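Local structure of Lin1889 protein (Listeria innocua Clip11262, 3B57) at residues Ala10-Met14 against Leu56-Tyr60; Thr50-Ala54 against Lys92-Ile97; Leu158-Tyr162 against Phe191-Glu196. The protein is of unknown function but binds magnesium through an HD domain, consistent with a metal-dependent phosphohydrolase of the HD superfamily. All coordinates share one frame; numbering follows the deposited sequence.

Contact 1 (Ala10-Met14 against Leu56-Tyr60); sequences AKNWM and LFHDY
Leu56 O, close to the C-terminal end of helix 48-57, has the side chain of Met14, a residue modelled as selenomethionine, packed beside it: Met14 CG lies 3.3 Å from that oxygen, a van der Waals approach and not a polar bond. No hydrogen bond joins the two segments. Helix 3-15 is instead held to the segment that carries the His58-Asp59 pair of the HD motif by apolar contacts and an aromatic cluster of Trp13, Phe57 and Tyr60, with Met-aromatic contacts from Met14 to Phe57 and Tyr60. Met14 leaves its backbone with CG anti to the carbonyl carbon (chi1 -66°), and two further bends curl the chain back. This brings SE to the edge of Phe57, near the ring plane and 3.6 Å from Phe57 CD1, while CE reaches on to Tyr60, 3.7 Å from Tyr60 CB. Selenium thus touches two rings from one corner, at the edge of Phe57 and oblique to Tyr60. Trp13 has CG anti to its backbone N (chi1 179°), which carries the indole across to both rings; its six-membered ring meets that of Phe57 obliquely, centroids 5.7 Å apart, and its CZ2 lies 4.1 Å from Tyr60 OH. Trp79 of helix 71-82 stacks on the same indole, so the cluster extends to a third helix.

Between Phe57 and Tyr60 come His58 and Asp59, two ligands of the magnesium site that His29 and Asp123 complete. Neither side chain touches segment 10-14; the packing holds the residues flanking this HD pair. At the N-terminal end of segment 10-14, Leu56 CD1 rests 3.8 Å from Lys11 CA, and the methyl of Ala10 touches the far end of the Phe57 ring, its CB 3.5 Å from Phe57 CZ.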
ATOM      1  N   ALA A  10      -2.967 -28.864  12.811  1.00 47.40           N
ATOM      2  CA  ALA A  10      -2.015 -27.763  12.819  1.00 47.57           C
ATOM      3  C   ALA A  10      -2.677 -26.550  12.182  1.00 47.32           C
ATOM      4  O   ALA A  10      -2.570 -25.430  12.676  1.00 46.63           O
ATOM      5  CB  ALA A  10      -0.766 -28.149  12.039  1.00 45.18           C
ATOM      6  N   LYS A  11      -3.369 -26.790  11.079  1.00 47.91           N
ATOM      7  CA  LYS A  11      -4.052 -25.727  10.365  1.00 48.91           C
ATOM      8  C   LYS A  11      -5.055 -25.030  11.281  1.00 49.04           C
ATOM      9  O   LYS A  11      -5.014 -23.813  11.432  1.00 48.74           O
ATOM     10  CB  LYS A  11      -4.748 -26.316   9.138  1.00 48.80           C
ATOM     11  CG  LYS A  11      -5.023 -25.357   8.002  1.00 49.38           C
ATOM     12  CD  LYS A  11      -5.292 -26.166   6.742  1.00 50.53           C
ATOM     13  CE  LYS A  11      -6.475 -25.641   5.947  1.00 51.68           C
ATOM     14  NZ  LYS A  11      -7.047 -26.735   5.098  1.00 51.27           N
ATOM     15  N   ASN A  12      -5.941 -25.798  11.908  1.00 50.45           N
ATOM     16  CA  ASN A  12      -6.950 -25.220  12.799  1.00 52.09           C
ATOM     17  C   ASN A  12      -6.370 -24.562  14.046  1.00 52.79           C
ATOM     18  O   ASN A  12      -6.962 -23.632  14.593  1.00 52.91           O
ATOM     19  CB  ASN A  12      -7.977 -26.286  13.195  1.00 52.44           C
ATOM     20  CG  ASN A  12      -9.014 -26.521  12.108  1.00 53.96           C
ATOM     21  OD1 ASN A  12      -9.920 -25.708  11.903  1.00 54.70           O
ATOM     22  ND2 ASN A  12      -8.873 -27.627  11.389  1.00 55.94           N
ATOM     23  N   TRP A  13      -5.211 -25.041  14.483  1.00 54.19           N
ATOM     24  CA  TRP A  13      -4.543 -24.490  15.654  1.00 54.61           C
ATOM     25  C   TRP A  13      -3.957 -23.111  15.328  1.00 56.06           C
ATOM     26  O   TRP A  13      -4.179 -22.158  16.068  1.00 56.28           O
ATOM     27  CB  TRP A  13      -3.456 -25.464  16.135  1.00 53.76           C
ATOM     28  CG  TRP A  13      -2.667 -24.997  17.325  1.00 52.17           C
ATOM     29  CD1 TRP A  13      -3.112 -24.206  18.332  1.00 52.39           C
ATOM     30  CD2 TRP A  13      -1.301 -25.315  17.637  1.00 51.79           C
ATOM     31  NE1 TRP A  13      -2.113 -24.001  19.256  1.00 51.71           N
ATOM     32  CE2 TRP A  13      -0.991 -24.671  18.854  1.00 51.75           C
ATOM     33  CE3 TRP A  13      -0.312 -26.081  17.007  1.00 51.68           C
ATOM     34  CZ2 TRP A  13       0.270 -24.764  19.456  1.00 51.81           C
ATOM     35  CZ3 TRP A  13       0.944 -26.176  17.607  1.00 51.57           C
ATOM     36  CH2 TRP A  13       1.221 -25.518  18.820  1.00 51.96           C
HETATM   37  N   MSE A  14      -3.221 -22.994  14.227  1.00 58.09           N
HETATM   38  CA  MSE A  14      -2.650 -21.700  13.857  1.00 60.74           C
HETATM   39  C   MSE A  14      -3.746 -20.683  13.561  1.00 61.75           C
HETATM   40  O   MSE A  14      -3.609 -19.501  13.873  1.00 61.87           O
HETATM   41  CB  MSE A  14      -1.756 -21.817  12.622  1.00 62.04           C
HETATM   42  CG  MSE A  14      -0.512 -22.642  12.819  1.00 64.26           C
HETATM   43 SE   MSE A  14       0.527 -22.068  14.333  1.00 68.23          SE
HETATM   44  CE  MSE A  14       1.606 -20.693  13.496  1.00 67.23           C
ATOM     45  N   LEU A  56       3.258 -23.879   7.982  1.00 38.29           N
ATOM     46  CA  LEU A  56       2.224 -23.433   8.892  1.00 38.79           C
ATOM     47  C   LEU A  56       2.756 -22.928  10.233  1.00 41.41           C
ATOM     48  O   LEU A  56       2.102 -22.108  10.873  1.00 42.85           O
ATOM     49  CB  LEU A  56       1.213 -24.547   9.125  1.00 35.29           C
ATOM     50  CG  LEU A  56       0.298 -24.845   7.945  1.00 34.42           C
ATOM     51  CD1 LEU A  56      -0.750 -25.846   8.389  1.00 34.97           C
ATOM     52  CD2 LEU A  56      -0.386 -23.575   7.463  1.00 34.36           C
ATOM     53  N   PHE A  57       3.929 -23.405  10.658  1.00 42.73           N
ATOM     54  CA  PHE A  57       4.506 -22.967  11.933  1.00 45.31           C
ATOM     55  C   PHE A  57       5.658 -21.983  11.754  1.00 48.60           C
ATOM     56  O   PHE A  57       6.217 -21.512  12.740  1.00 50.12           O
ATOM     57  CB  PHE A  57       5.039 -24.154  12.761  1.00 43.02           C
ATOM     58  CG  PHE A  57       4.000 -25.180  13.127  1.00 40.85           C
ATOM     59  CD1 PHE A  57       2.676 -24.820  13.306  1.00 38.84           C
ATOM     60  CD2 PHE A  57       4.358 -26.517  13.299  1.00 40.82           C
ATOM     61  CE1 PHE A  57       1.718 -25.782  13.650  1.00 39.82           C
ATOM     62  CE2 PHE A  57       3.405 -27.486  13.644  1.00 40.19           C
ATOM     63  CZ  PHE A  57       2.085 -27.119  13.817  1.00 39.50           C
ATOM     64  N   HIS A  58       6.015 -21.664  10.513  1.00 51.75           N
ATOM     65  CA  HIS A  58       7.139 -20.762  10.265  1.00 54.67           C
ATOM     66  C   HIS A  58       7.002 -19.423  10.962  1.00 56.91           C
ATOM     67  O   HIS A  58       7.988 -18.717  11.165  1.00 56.53           O
ATOM     68  CB  HIS A  58       7.327 -20.532   8.759  1.00 56.30           C
ATOM     69  CG  HIS A  58       6.448 -19.463   8.174  1.00 57.70           C
ATOM     70  ND1 HIS A  58       5.074 -19.569   8.112  1.00 58.10           N
ATOM     71  CD2 HIS A  58       6.758 -18.280   7.589  1.00 57.52           C
ATOM     72  CE1 HIS A  58       4.576 -18.501   7.512  1.00 57.93           C
ATOM     73  NE2 HIS A  58       5.577 -17.704   7.185  1.00 58.43           N
ATOM     74  N   ASP A  59       5.776 -19.093  11.345  1.00 60.37           N
ATOM     75  CA  ASP A  59       5.503 -17.816  11.980  1.00 64.22           C
ATOM     76  C   ASP A  59       4.841 -17.975  13.335  1.00 65.34           C
ATOM     77  O   ASP A  59       3.745 -17.470  13.560  1.00 65.77           O
ATOM     78  CB  ASP A  59       4.596 -16.990  11.073  1.00 67.02           C
ATOM     79  CG  ASP A  59       5.092 -15.583  10.889  1.00 69.38           C
ATOM     80  OD1 ASP A  59       5.402 -14.930  11.917  1.00 70.77           O
ATOM     81  OD2 ASP A  59       5.162 -15.136   9.717  1.00 69.97           O
ATOM     82  N   TYR A  60       5.510 -18.671  14.240  1.00 66.92           N
ATOM     83  CA  TYR A  60       4.958 -18.890  15.563  1.00 68.21           C
ATOM     84  C   TYR A  60       6.024 -18.551  16.584  1.00 70.51           C
ATOM     85  O   TYR A  60       5.737 -18.232  17.740  1.00 69.98           O
ATOM     86  CB  TYR A  60       4.546 -20.350  15.706  1.00 66.59           C
ATOM     87  CG  TYR A  60       3.929 -20.679  17.035  1.00 64.58           C
ATOM     88  CD1 TYR A  60       2.574 -20.454  17.275  1.00 62.63           C
ATOM     89  CD2 TYR A  60       4.711 -21.186  18.072  1.00 63.83           C
ATOM     90  CE1 TYR A  60       2.017 -20.725  18.518  1.00 62.51           C
ATOM     91  CE2 TYR A  60       4.169 -21.458  19.316  1.00 62.78           C
ATOM     92  CZ  TYR A  60       2.824 -21.226  19.535  1.00 62.76           C
ATOM     93  OH  TYR A  60       2.303 -21.491  20.774  1.00 62.42           O
TER

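Contact 2 (Thr50-Ala54 against Lys92-Ile97); sequences TIELA and KIIRII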
ATOM      1  N   THR A  50       6.562 -32.634   5.599  1.00 35.97           N
ATOM      2  CA  THR A  50       7.564 -31.913   6.339  1.00 37.55           C
ATOM      3  C   THR A  50       7.493 -30.410   6.004  1.00 38.25           C
ATOM      4  O   THR A  50       7.706 -29.556   6.876  1.00 38.41           O
ATOM      5  CB  THR A  50       8.942 -32.522   6.026  1.00 37.96           C
ATOM      6  OG1 THR A  50       9.477 -33.091   7.225  1.00 40.17           O
ATOM      7  CG2 THR A  50       9.901 -31.495   5.463  1.00 38.27           C
ATOM      8  N   ILE A  51       7.162 -30.117   4.743  1.00 37.24           N
ATOM      9  CA  ILE A  51       7.031 -28.757   4.197  1.00 34.97           C
ATOM     10  C   ILE A  51       5.761 -28.068   4.683  1.00 33.95           C
ATOM     11  O   ILE A  51       5.799 -26.945   5.180  1.00 33.94           O
ATOM     12  CB  ILE A  51       6.994 -28.806   2.632  1.00 35.65           C
ATOM     13  CG1 ILE A  51       8.389 -29.170   2.094  1.00 35.65           C
ATOM     14  CG2 ILE A  51       6.469 -27.485   2.053  1.00 32.39           C
ATOM     15  CD1 ILE A  51       8.411 -29.602   0.637  1.00 33.44           C
ATOM     16  N   GLU A  52       4.639 -28.757   4.528  1.00 33.62           N
ATOM     17  CA  GLU A  52       3.339 -28.234   4.922  1.00 33.17           C
ATOM     18  C   GLU A  52       3.280 -27.738   6.379  1.00 33.40           C
ATOM     19  O   GLU A  52       2.639 -26.726   6.658  1.00 33.96           O
ATOM     20  CB  GLU A  52       2.284 -29.312   4.684  1.00 30.83           C
ATOM     21  CG  GLU A  52       0.992 -28.792   4.124  1.00 32.01           C
ATOM     22  CD  GLU A  52       0.367 -29.780   3.165  1.00 34.29           C
ATOM     23  OE1 GLU A  52       1.130 -30.292   2.309  1.00 34.30           O
ATOM     24  OE2 GLU A  52      -0.866 -30.033   3.249  1.00 31.88           O
ATOM     25  N   LEU A  53       3.947 -28.436   7.300  1.00 32.62           N
ATOM     26  CA  LEU A  53       3.927 -28.019   8.697  1.00 32.98           C
ATOM     27  C   LEU A  53       4.934 -26.927   8.952  1.00 34.22           C
ATOM     28  O   LEU A  53       4.640 -25.963   9.656  1.00 36.91           O
ATOM     29  CB  LEU A  53       4.225 -29.179   9.645  1.00 33.11           C
ATOM     30  CG  LEU A  53       3.160 -30.256   9.825  1.00 32.42           C
ATOM     31  CD1 LEU A  53       3.724 -31.389  10.661  1.00 31.91           C
ATOM     32  CD2 LEU A  53       1.936 -29.655  10.466  1.00 30.97           C
ATOM     33  N   ALA A  54       6.132 -27.056   8.404  1.00 33.16           N
ATOM     34  CA  ALA A  54       7.097 -26.005   8.644  1.00 33.45           C
ATOM     35  C   ALA A  54       6.470 -24.710   8.143  1.00 35.26           C
ATOM     36  O   ALA A  54       6.603 -23.673   8.780  1.00 37.85           O
ATOM     37  CB  ALA A  54       8.395 -26.292   7.921  1.00 32.81           C
ATOM     38  N   LYS A  92      13.711 -31.965  11.399  1.00 51.75           N
ATOM     39  CA  LYS A  92      13.701 -31.315  10.089  1.00 51.70           C
ATOM     40  C   LYS A  92      12.761 -30.104  10.055  1.00 51.32           C
ATOM     41  O   LYS A  92      13.157 -29.002   9.651  1.00 50.82           O
ATOM     42  CB  LYS A  92      13.286 -32.308   8.997  1.00 52.20           C
ATOM     43  CG  LYS A  92      14.295 -33.404   8.709  1.00 54.46           C
ATOM     44  CD  LYS A  92      14.023 -34.054   7.346  1.00 56.22           C
ATOM     45  CE  LYS A  92      15.064 -35.120   7.002  1.00 55.40           C
ATOM     46  NZ  LYS A  92      14.974 -36.286   7.930  1.00 55.65           N
ATOM     47  N   ILE A  93      11.518 -30.317  10.478  1.00 50.44           N
ATOM     48  CA  ILE A  93      10.518 -29.258  10.506  1.00 50.20           C
ATOM     49  C   ILE A  93      11.056 -28.034  11.251  1.00 51.12           C
ATOM     50  O   ILE A  93      10.934 -26.903  10.776  1.00 51.72           O
ATOM     51  CB  ILE A  93       9.201 -29.761  11.157  1.00 48.45           C
ATOM     52  CG1 ILE A  93       8.522 -30.757  10.220  1.00 46.53           C
ATOM     53  CG2 ILE A  93       8.262 -28.599  11.445  1.00 46.78           C
ATOM     54  CD1 ILE A  93       7.264 -31.355  10.774  1.00 46.11           C
ATOM     55  N   ILE A  94      11.666 -28.250  12.409  1.00 50.92           N
ATOM     56  CA  ILE A  94      12.205 -27.119  13.141  1.00 51.03           C
ATOM     57  C   ILE A  94      13.393 -26.496  12.412  1.00 52.02           C
ATOM     58  O   ILE A  94      13.485 -25.273  12.314  1.00 52.19           O
ATOM     59  CB  ILE A  94      12.587 -27.516  14.580  1.00 49.27           C
ATOM     60  CG1 ILE A  94      11.314 -27.568  15.420  1.00 47.66           C
ATOM     61  CG2 ILE A  94      13.571 -26.520  15.169  1.00 46.20           C
ATOM     62  CD1 ILE A  94      11.571 -27.673  16.873  1.00 49.93           C
ATOM     63  N   ARG A  95      14.291 -27.332  11.893  1.00 53.65           N
ATOM     64  CA  ARG A  95      15.457 -26.839  11.154  1.00 54.90           C
ATOM     65  C   ARG A  95      14.997 -25.922  10.013  1.00 53.56           C
ATOM     66  O   ARG A  95      15.632 -24.904   9.731  1.00 52.10           O
ATOM     67  CB  ARG A  95      16.261 -28.017  10.582  1.00 58.00           C
ATOM     68  CG  ARG A  95      17.119 -28.764  11.617  1.00 63.55           C
ATOM     69  CD  ARG A  95      17.774 -30.034  11.033  1.00 67.48           C
ATOM     70  NE  ARG A  95      18.400 -29.800   9.729  1.00 71.06           N
ATOM     71  CZ  ARG A  95      19.392 -28.939   9.507  1.00 72.42           C
ATOM     72  NH1 ARG A  95      19.890 -28.218  10.508  1.00 72.60           N
ATOM     73  NH2 ARG A  95      19.879 -28.787   8.279  1.00 71.69           N
ATOM     74  N   ILE A  96      13.887 -26.293   9.373  1.00 51.49           N
ATOM     75  CA  ILE A  96      13.319 -25.517   8.274  1.00 48.93           C
ATOM     76  C   ILE A  96      12.864 -24.152   8.767  1.00 49.63           C
ATOM     77  O   ILE A  96      13.246 -23.119   8.213  1.00 50.32           O
ATOM     78  CB  ILE A  96      12.105 -26.235   7.652  1.00 46.26           C
ATOM     79  CG1 ILE A  96      12.559 -27.542   7.009  1.00 44.07           C
ATOM     80  CG2 ILE A  96      11.422 -25.328   6.629  1.00 42.63           C
ATOM     81  CD1 ILE A  96      11.427 -28.386   6.471  1.00 42.50           C
ATOM     82  N   ILE A  97      12.045 -24.150   9.812  1.00 49.04           N
ATOM     83  CA  ILE A  97      11.543 -22.906  10.361  1.00 49.30           C
ATOM     84  C   ILE A  97      12.681 -21.932  10.653  1.00 52.58           C
ATOM     85  O   ILE A  97      12.516 -20.719  10.523  1.00 53.56           O
ATOM     86  CB  ILE A  97      10.722 -23.169  11.633  1.00 46.08           C
ATOM     87  CG1 ILE A  97       9.518 -24.046  11.289  1.00 44.39           C
ATOM     88  CG2 ILE A  97      10.250 -21.865  12.227  1.00 44.55           C
ATOM     89  CD1 ILE A  97       8.586 -24.305  12.444  1.00 42.63           C
TER
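This is a buried, apolar helix-helix contact inside the HD domain, where helix 48-57 crosses helix 87-100. The axes of the two short segments approach to 9.0 Å at a signed angle of -52°, and the nearest alpha carbons, those of Ala54 and Ile93, are 5.1 Å apart. The small side chain of Ala54 is consistent with this closeness: it points at the other helix, and its CB meets the branched methyl of Ile96, 3.4 Å from Ile96 CG2, with the backbone and CG2 of Ile93 and the CG1 of Ile97 around it.

The CG1 branch of Ile93 serves two neighbours. CG1 lies anti to its carbonyl carbon (chi1 -70°), and the extended branch passes Thr50, with Ile93 CG1 3.6 Å from Thr50 O. Beyond it, the terminal methyl reaches Leu53, where Ile93 CD1 and Leu53 CD1 are 3.5 Å apart. One turn on, Ile96 splits its branches: CG2 goes to Ala54, while CD1 crosses to the methyl of Thr50, 3.6 Å from Thr50 CG2. No hydrogen bond crosses the interface. Around it, Leu53 also touches Ile7 and Ala10 of helix 3-15, Ile93 touches Met80 of helix 71-82, and Ile96 lies against Glu115 and Glu116 of helix 114-125.

Residues four apart, Thr50 with Ala54 and Ile93 with Ile97, line the facing surfaces. Together with the crossing angle, this is consistent with ridges-into-grooves packing of the i±4 class, within the all-helical core of an HD domain, whose metal ligand His58 has its side chain about 5 Å from that of Ile97.

Contact 3 (Leu158-Tyr162 against Phe191-Glu196); sequences LQHFY and FIQALE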
ATOM      1  N   LEU A 158       9.238   3.713  -0.554  1.00 43.65           N
ATOM      2  CA  LEU A 158       9.591   3.563  -1.962  1.00 42.06           C
ATOM      3  C   LEU A 158      10.980   2.968  -2.100  1.00 41.73           C
ATOM      4  O   LEU A 158      11.187   2.067  -2.899  1.00 42.70           O
ATOM      5  CB  LEU A 158       9.570   4.905  -2.709  1.00 40.78           C
ATOM      6  CG  LEU A 158      10.115   4.834  -4.155  1.00 39.50           C
ATOM      7  CD1 LEU A 158       9.075   4.222  -5.071  1.00 38.70           C
ATOM      8  CD2 LEU A 158      10.492   6.222  -4.665  1.00 40.46           C
ATOM      9  N   GLN A 159      11.932   3.465  -1.318  1.00 41.94           N
ATOM     10  CA  GLN A 159      13.300   2.974  -1.406  1.00 42.24           C
ATOM     11  C   GLN A 159      13.420   1.500  -1.016  1.00 40.99           C
ATOM     12  O   GLN A 159      14.263   0.774  -1.552  1.00 38.94           O
ATOM     13  CB  GLN A 159      14.233   3.828  -0.545  1.00 43.94           C
ATOM     14  CG  GLN A 159      15.714   3.612  -0.865  1.00 47.04           C
ATOM     15  CD  GLN A 159      16.047   3.832  -2.345  1.00 49.01           C
ATOM     16  OE1 GLN A 159      16.925   3.165  -2.907  1.00 49.84           O
ATOM     17  NE2 GLN A 159      15.349   4.776  -2.975  1.00 49.13           N
ATOM     18  N   HIS A 160      12.574   1.064  -0.090  1.00 39.66           N
ATOM     19  CA  HIS A 160      12.575  -0.327   0.333  1.00 39.08           C
ATOM     20  C   HIS A 160      12.382  -1.221  -0.909  1.00 38.68           C
ATOM     21  O   HIS A 160      12.912  -2.333  -0.982  1.00 38.13           O
ATOM     22  CB  HIS A 160      11.464  -0.549   1.362  1.00 40.61           C
ATOM     23  CG  HIS A 160      11.429  -1.936   1.919  1.00 43.84           C
ATOM     24  ND1 HIS A 160      12.522  -2.525   2.519  1.00 45.08           N
ATOM     25  CD2 HIS A 160      10.449  -2.870   1.924  1.00 45.14           C
ATOM     26  CE1 HIS A 160      12.218  -3.763   2.865  1.00 45.70           C
ATOM     27  NE2 HIS A 160      10.966  -3.998   2.515  1.00 46.35           N
ATOM     28  N   PHE A 161      11.634  -0.727  -1.894  1.00 38.15           N
ATOM     29  CA  PHE A 161      11.429  -1.489  -3.124  1.00 37.97           C
ATOM     30  C   PHE A 161      12.726  -1.649  -3.910  1.00 38.72           C
ATOM     31  O   PHE A 161      12.969  -2.690  -4.513  1.00 39.66           O
ATOM     32  CB  PHE A 161      10.383  -0.827  -4.029  1.00 35.70           C
ATOM     33  CG  PHE A 161       8.961  -1.086  -3.609  1.00 33.98           C
ATOM     34  CD1 PHE A 161       8.423  -0.456  -2.496  1.00 33.00           C
ATOM     35  CD2 PHE A 161       8.161  -1.968  -4.325  1.00 30.06           C
ATOM     36  CE1 PHE A 161       7.111  -0.707  -2.110  1.00 31.37           C
ATOM     37  CE2 PHE A 161       6.851  -2.216  -3.938  1.00 27.77           C
ATOM     38  CZ  PHE A 161       6.328  -1.588  -2.834  1.00 28.59           C
ATOM     39  N   TYR A 162      13.559  -0.618  -3.915  1.00 38.93           N
ATOM     40  CA  TYR A 162      14.818  -0.702  -4.636  1.00 39.12           C
ATOM     41  C   TYR A 162      15.907  -1.437  -3.856  1.00 40.01           C
ATOM     42  O   TYR A 162      16.825  -2.002  -4.447  1.00 38.89           O
ATOM     43  CB  TYR A 162      15.297   0.698  -5.004  1.00 36.55           C
ATOM     44  CG  TYR A 162      14.472   1.336  -6.096  1.00 35.30           C
ATOM     45  CD1 TYR A 162      14.367   0.744  -7.362  1.00 35.96           C
ATOM     46  CD2 TYR A 162      13.792   2.530  -5.873  1.00 33.76           C
ATOM     47  CE1 TYR A 162      13.602   1.335  -8.375  1.00 34.00           C
ATOM     48  CE2 TYR A 162      13.027   3.122  -6.876  1.00 31.52           C
ATOM     49  CZ  TYR A 162      12.937   2.523  -8.114  1.00 32.12           C
ATOM     50  OH  TYR A 162      12.184   3.105  -9.095  1.00 32.84           O
ATOM     51  N   PHE A 191       3.798  -0.864 -10.905  1.00 33.48           N
ATOM     52  CA  PHE A 191       3.355  -0.026  -9.807  1.00 30.78           C
ATOM     53  C   PHE A 191       4.411   1.039  -9.511  1.00 31.45           C
ATOM     54  O   PHE A 191       4.095   2.228  -9.464  1.00 31.42           O
ATOM     55  CB  PHE A 191       3.080  -0.872  -8.565  1.00 26.65           C
ATOM     56  CG  PHE A 191       2.849  -0.059  -7.336  1.00 23.30           C
ATOM     57  CD1 PHE A 191       3.842   0.047  -6.363  1.00 23.57           C
ATOM     58  CD2 PHE A 191       1.680   0.670  -7.181  1.00 21.41           C
ATOM     59  CE1 PHE A 191       3.678   0.877  -5.252  1.00 22.03           C
ATOM     60  CE2 PHE A 191       1.506   1.503  -6.078  1.00 20.66           C
ATOM     61  CZ  PHE A 191       2.514   1.606  -5.110  1.00 20.93           C
ATOM     62  N   ILE A 192       5.663   0.621  -9.323  1.00 31.85           N
ATOM     63  CA  ILE A 192       6.736   1.577  -9.050  1.00 33.46           C
ATOM     64  C   ILE A 192       6.857   2.654 -10.133  1.00 35.19           C
ATOM     65  O   ILE A 192       6.858   3.853  -9.830  1.00 35.25           O
ATOM     66  CB  ILE A 192       8.101   0.875  -8.869  1.00 30.13           C
ATOM     67  CG1 ILE A 192       8.095   0.113  -7.555  1.00 29.08           C
ATOM     68  CG2 ILE A 192       9.224   1.908  -8.833  1.00 29.74           C
ATOM     69  CD1 ILE A 192       7.666   0.980  -6.369  1.00 28.62           C
ATOM     70  N   GLN A 193       6.964   2.235 -11.388  1.00 35.38           N
ATOM     71  CA  GLN A 193       7.063   3.200 -12.462  1.00 36.34           C
ATOM     72  C   GLN A 193       5.955   4.223 -12.282  1.00 34.87           C
ATOM     73  O   GLN A 193       6.220   5.409 -12.127  1.00 34.79           O
ATOM     74  CB  GLN A 193       6.944   2.495 -13.807  1.00 39.24           C
ATOM     75  CG  GLN A 193       8.068   1.507 -14.026  1.00 47.73           C
ATOM     76  CD  GLN A 193       7.906   0.694 -15.297  1.00 52.63           C
ATOM     77  OE1 GLN A 193       7.715   1.257 -16.379  1.00 55.75           O
ATOM     78  NE2 GLN A 193       7.987  -0.639 -15.177  1.00 54.15           N
ATOM     79  N   ALA A 194       4.716   3.749 -12.255  1.00 33.89           N
ATOM     80  CA  ALA A 194       3.565   4.624 -12.087  1.00 32.81           C
ATOM     81  C   ALA A 194       3.661   5.502 -10.840  1.00 33.24           C
ATOM     82  O   ALA A 194       3.215   6.645 -10.858  1.00 32.32           O
ATOM     83  CB  ALA A 194       2.285   3.794 -12.042  1.00 31.20           C
ATOM     84  N   LEU A 195       4.238   4.989  -9.756  1.00 35.02           N
ATOM     85  CA  LEU A 195       4.339   5.795  -8.544  1.00 36.47           C
ATOM     86  C   LEU A 195       5.227   7.002  -8.811  1.00 39.03           C
ATOM     87  O   LEU A 195       4.754   8.135  -8.813  1.00 40.82           O
ATOM     88  CB  LEU A 195       4.917   4.985  -7.366  1.00 34.05           C
ATOM     89  CG  LEU A 195       4.453   5.375  -5.942  1.00 31.55           C
ATOM     90  CD1 LEU A 195       5.460   4.926  -4.886  1.00 26.98           C
ATOM     91  CD2 LEU A 195       4.265   6.865  -5.864  1.00 29.75           C
ATOM     92  N   GLU A 196       6.511   6.750  -9.061  1.00 41.76           N
ATOM     93  CA  GLU A 196       7.483   7.819  -9.304  1.00 42.76           C
ATOM     94  C   GLU A 196       7.039   8.820 -10.354  1.00 42.29           C
ATOM     95  O   GLU A 196       7.517   9.955 -10.389  1.00 43.37           O
ATOM     96  CB  GLU A 196       8.828   7.230  -9.714  1.00 42.84           C
ATOM     97  CG  GLU A 196       9.476   6.438  -8.616  1.00 48.22           C
ATOM     98  CD  GLU A 196      10.784   5.810  -9.041  1.00 51.94           C
ATOM     99  OE1 GLU A 196      10.848   5.268 -10.170  1.00 53.94           O
ATOM    100  OE2 GLU A 196      11.747   5.841  -8.239  1.00 53.97           O
TER
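Ile192 projects from helix 182-198 toward Leu158, Phe161 and Tyr162 of helix 157-171, and its branches divide these partners. At CB the chain forks: CG1 is anti to the carbonyl carbon, CG2 anti to the backbone N. The CG2 methyl goes to Tyr162, 3.8 Å from Tyr162 CZ. CG1 passes the rim of the Phe161 ring, 3.8 Å from Phe161 CD2, and a turn at chi2 sets the CD1 methyl over one face, offset toward the rim. This is a CH-pi contact: Ile192 CD1 lies 3.9 Å from the Phe161 centroid, 25° off the ring normal. The same methyl also touches Leu158, whose CD1 branch in addition meets Leu195, 3.7 Å from Leu195 CD1.

On the flank, the extended side chain of Glu196 comes from the opposite direction to Tyr162, both carboxylate oxygens close to Tyr162 OH (2.8 Å for OE1, 2.9 Å for OE2), too tight at this resolution to read in detail; the carboxylate and ring planes are 36° apart. Phe161 and Phe191 both touch Ile133 of helix 129-140, while Phe191 and Leu195 also pack on Ala130 of the second subunit.

The segment axes run at 140°, 11.5 Å apart, a separation spanned by large side chains. The Ile192 CH-pi contact and the leucine methyls carry the buried centre, whereas polar groups come together at the partly exposed margin beside Tyr162 and Glu196.

Overall arrangement
Contacts 1 and 2 are neighbours, their centres 11 Å apart, and share helix 48-57: one uses its C-terminal end, the other the turn before it. Their segments alternate along the chain, so helices 3-15 and 87-100 are both tied to this one helix, and the contacts touch directly where Ala10 meets Leu53 and where Phe57 and His58 meet Ile97. The packing is thus continuous up to His58 of the HD pair. Contact 3 follows in series, its centre 33 Å from contact 1 and 34 Å from contact 2, on the opposite side of the chain's centre. Remote from the metal, it joins helices 157-171 and 182-198 beside the second subunit.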